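Local coordinates for protein acetyltransferase PA1377 (Pseudomonas aeruginosa, PDB 2VI7) that probably transfers acetyl groups to amino groups of a substrate, being a GCN5-related (GNAT) N-acetyltransferase, at residues Thr126-Asn131 with Val160-Met165. Residues are numbered along the deposited sequence; the frame is centred on the assembly and turned at random.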
ATOM      1  N   THR A 126      -7.850  -4.099   5.148  1.00 23.54           N
ATOM      2  CA  THR A 126      -7.227  -5.345   5.578  1.00 22.71           C
ATOM      3  C   THR A 126      -7.737  -5.495   6.995  1.00 20.82           C
ATOM      4  O   THR A 126      -7.993  -4.508   7.668  1.00 20.05           O
ATOM      5  CB  THR A 126      -5.668  -5.281   5.589  1.00 23.18           C
ATOM      6  OG1 THR A 126      -5.235  -4.203   6.425  1.00 26.12           O
ATOM      7  CG2 THR A 126      -5.115  -5.110   4.182  1.00 21.24           C
ATOM      8  N   VAL A 127      -7.917  -6.730   7.432  1.00 20.16           N
ATOM      9  CA  VAL A 127      -8.411  -6.997   8.774  1.00 19.99           C
ATOM     10  C   VAL A 127      -7.791  -8.314   9.243  1.00 20.46           C
ATOM     11  O   VAL A 127      -7.600  -9.245   8.458  1.00 21.78           O
ATOM     12  CB  VAL A 127      -9.992  -7.063   8.786  1.00 19.77           C
ATOM     13  CG1 VAL A 127     -10.497  -7.993   7.726  1.00 19.13           C
ATOM     14  CG2 VAL A 127     -10.500  -7.581  10.088  1.00 19.62           C
ATOM     15  N   TYR A 128      -7.441  -8.388  10.519  1.00 20.67           N
ATOM     16  CA  TYR A 128      -6.845  -9.607  11.057  1.00 20.81           C
ATOM     17  C   TYR A 128      -7.799 -10.781  10.908  1.00 20.85           C
ATOM     18  O   TYR A 128      -8.968 -10.665  11.248  1.00 22.28           O
ATOM     19  CB  TYR A 128      -6.479  -9.372  12.512  1.00 20.84           C
ATOM     20  CG  TYR A 128      -5.346  -8.375  12.640  1.00 22.40           C
ATOM     21  CD1 TYR A 128      -5.454  -7.254  13.460  1.00 21.22           C
ATOM     22  CD2 TYR A 128      -4.161  -8.544  11.914  1.00 22.30           C
ATOM     23  CE1 TYR A 128      -4.408  -6.323  13.556  1.00 20.52           C
ATOM     24  CE2 TYR A 128      -3.115  -7.616  12.000  1.00 22.61           C
ATOM     25  CZ  TYR A 128      -3.245  -6.511  12.824  1.00 21.67           C
ATOM     26  OH  TYR A 128      -2.221  -5.591  12.919  1.00 25.07           O
ATOM     27  N   THR A 129      -7.299 -11.908  10.404  1.00 21.79           N
ATOM     28  CA  THR A 129      -8.133 -13.092  10.166  1.00 23.01           C
ATOM     29  C   THR A 129      -8.964 -13.621  11.332  1.00 25.89           C
ATOM     30  O   THR A 129      -9.976 -14.295  11.113  1.00 28.25           O
ATOM     31  CB  THR A 129      -7.311 -14.283   9.627  1.00 19.77           C
ATOM     32  OG1 THR A 129      -6.317 -14.654  10.586  1.00 23.82           O
ATOM     33  CG2 THR A 129      -6.656 -13.929   8.321  1.00 17.43           C
ATOM     34  N   ASP A 130      -8.564 -13.318  12.562  1.00 28.67           N
ATOM     35  CA  ASP A 130      -9.303 -13.807  13.725  1.00 29.12           C
ATOM     36  C   ASP A 130     -10.188 -12.752  14.389  1.00 29.72           C
ATOM     37  O   ASP A 130     -10.739 -12.991  15.468  1.00 31.70           O
ATOM     38  CB  ASP A 130      -8.323 -14.394  14.749  1.00 31.25           C
ATOM     39  CG  ASP A 130      -7.412 -13.342  15.373  1.00 34.95           C
ATOM     40  OD1 ASP A 130      -7.405 -12.186  14.894  1.00 35.11           O
ATOM     41  OD2 ASP A 130      -6.695 -13.678  16.347  1.00 36.58           O
ATOM     42  N   ASN A 131     -10.328 -11.586  13.753  1.00 29.36           N
ATOM     43  CA  ASN A 131     -11.167 -10.510  14.291  1.00 28.51           C
ATOM     44  C   ASN A 131     -12.566 -10.657  13.691  1.00 27.52           C
ATOM     45  O   ASN A 131     -12.902  -9.995  12.714  1.00 26.25           O
ATOM     46  CB  ASN A 131     -10.580  -9.144  13.925  1.00 28.40           C
ATOM     47  CG  ASN A 131     -11.253  -7.993  14.668  1.00 29.21           C
ATOM     48  OD1 ASN A 131     -12.264  -8.172  15.351  1.00 29.53           O
ATOM     49  ND2 ASN A 131     -10.690  -6.795  14.527  1.00 28.19           N
ATOM     50  N   VAL A 160       0.955 -12.095  12.457  1.00 28.48           N
ATOM     51  CA  VAL A 160      -0.413 -12.532  12.263  1.00 26.42           C
ATOM     52  C   VAL A 160      -0.827 -12.317  10.817  1.00 26.67           C
ATOM     53  O   VAL A 160      -0.180 -11.574  10.083  1.00 26.37           O
ATOM     54  CB  VAL A 160      -1.363 -11.759  13.201  1.00 26.78           C
ATOM     55  CG1 VAL A 160      -0.996 -12.036  14.666  1.00 24.86           C
ATOM     56  CG2 VAL A 160      -1.277 -10.280  12.912  1.00 26.13           C
ATOM     57  N   ASP A 161      -1.898 -12.983  10.401  1.00 26.41           N
ATOM     58  CA  ASP A 161      -2.381 -12.850   9.036  1.00 25.74           C
ATOM     59  C   ASP A 161      -3.553 -11.878   8.971  1.00 23.89           C
ATOM     60  O   ASP A 161      -4.145 -11.533   9.987  1.00 24.21           O
ATOM     61  CB  ASP A 161      -2.830 -14.213   8.488  1.00 28.31           C
ATOM     62  CG  ASP A 161      -1.816 -15.321   8.748  1.00 31.23           C
ATOM     63  OD1 ASP A 161      -0.596 -15.070   8.639  1.00 31.11           O
ATOM     64  OD2 ASP A 161      -2.247 -16.458   9.046  1.00 32.73           O
ATOM     65  N   VAL A 162      -3.864 -11.422   7.766  1.00 22.63           N
ATOM     66  CA  VAL A 162      -4.989 -10.527   7.566  1.00 21.35           C
ATOM     67  C   VAL A 162      -5.715 -10.943   6.309  1.00 20.45           C
ATOM     68  O   VAL A 162      -5.171 -11.645   5.462  1.00 18.68           O
ATOM     69  CB  VAL A 162      -4.569  -9.033   7.360  1.00 21.61           C
ATOM     70  CG1 VAL A 162      -3.727  -8.549   8.521  1.00 22.04           C
ATOM     71  CG2 VAL A 162      -3.845  -8.863   6.026  1.00 20.58           C
ATOM     72  N   TYR A 163      -6.963 -10.520   6.216  1.00 20.37           N
ATOM     73  CA  TYR A 163      -7.763 -10.756   5.033  1.00 22.33           C
ATOM     74  C   TYR A 163      -7.721  -9.426   4.287  1.00 22.89           C
ATOM     75  O   TYR A 163      -7.881  -8.357   4.884  1.00 23.90           O
ATOM     76  CB  TYR A 163      -9.212 -11.091   5.395  1.00 21.81           C
ATOM     77  CG  TYR A 163      -9.408 -12.508   5.864  1.00 22.36           C
ATOM     78  CD1 TYR A 163     -10.150 -12.794   7.004  1.00 21.90           C
ATOM     79  CD2 TYR A 163      -8.854 -13.569   5.161  1.00 24.27           C
ATOM     80  CE1 TYR A 163     -10.331 -14.113   7.431  1.00 23.94           C
ATOM     81  CE2 TYR A 163      -9.030 -14.888   5.580  1.00 24.11           C
ATOM     82  CZ  TYR A 163      -9.766 -15.152   6.715  1.00 23.96           C
ATOM     83  OH  TYR A 163      -9.911 -16.460   7.132  1.00 27.66           O
ATOM     84  N   SER A 164      -7.456  -9.491   2.994  1.00 22.85           N
ATOM     85  CA  SER A 164      -7.434  -8.301   2.163  1.00 23.41           C
ATOM     86  C   SER A 164      -8.846  -8.238   1.587  1.00 23.28           C
ATOM     87  O   SER A 164      -9.252  -9.145   0.874  1.00 23.25           O
ATOM     88  CB  SER A 164      -6.413  -8.469   1.044  1.00 23.70           C
ATOM     89  OG  SER A 164      -6.300  -7.273   0.303  1.00 32.24           O
ATOM     90  N   MET A 165      -9.599  -7.190   1.911  1.00 23.45           N
ATOM     91  CA  MET A 165     -10.963  -7.065   1.418  1.00 23.00           C
ATOM     92  C   MET A 165     -11.197  -5.844   0.542  1.00 24.25           C
ATOM     93  O   MET A 165     -10.469  -4.863   0.602  1.00 25.99           O
ATOM     94  CB  MET A 165     -11.940  -7.036   2.583  1.00 22.74           C
ATOM     95  CG  MET A 165     -11.852  -8.252   3.498  1.00 22.44           C
ATOM     96  SD  MET A 165     -13.008  -8.114   4.852  1.00 23.60           S
ATOM     97  CE  MET A 165     -14.440  -8.912   4.140  1.00 23.22           C
TER
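Val160 CG2 touches the ring of Tyr128 at CE2 (3.4 Å), meeting it obliquely; the hydroxyl of that tyrosine is hydrogen-bonded to Val34 O, and Arg155 makes a cation-pi contact with the ring. Asp161 O accepts a hydrogen bond from Thr129 N (3.2 Å), the donor standing 44° out of the carbonyl plane, and also lies at the edge of the Tyr128 ring. The Asp161 carboxylate accepts a hydrogen bond from Asp151 N through OD1, while CB rests against Thr129 CG2. Val162, paired with Tyr128 across a non-hydrogen-bonded site, has CG1 anti to its own carbonyl carbon (chi1 -56°), which sets that methyl 3.4 Å from Tyr128 CD2; CG2 faces Thr126 CB. Strand 158-168 is inserted between 122-128 and 144-152, antiparallel to both, as in the GNAT fold; a type I turn from Tyr128 to Asn131, the N-cap residue, leads into helix 132-140, which connects those two strands. Tyr163 is the hydrogen-bonded partner of Val127: Tyr163 N reaches Val127 O at 2.7 Å, and Val127 N returns to Tyr163 O at 3.0 Å. The Tyr163 ring carries Thr129 CG2 over one face, 3.6 Å from its centroid and 5° off the normal, a well-centred CH-pi contact. Ser164 and Thr126 form a non-hydrogen-bonded pair, with Ser164 CA 4.4 Å from Thr126 CG2. Met165, bent at chi3, brings SD to 3.8 Å from Val127 CG1, near Leu135.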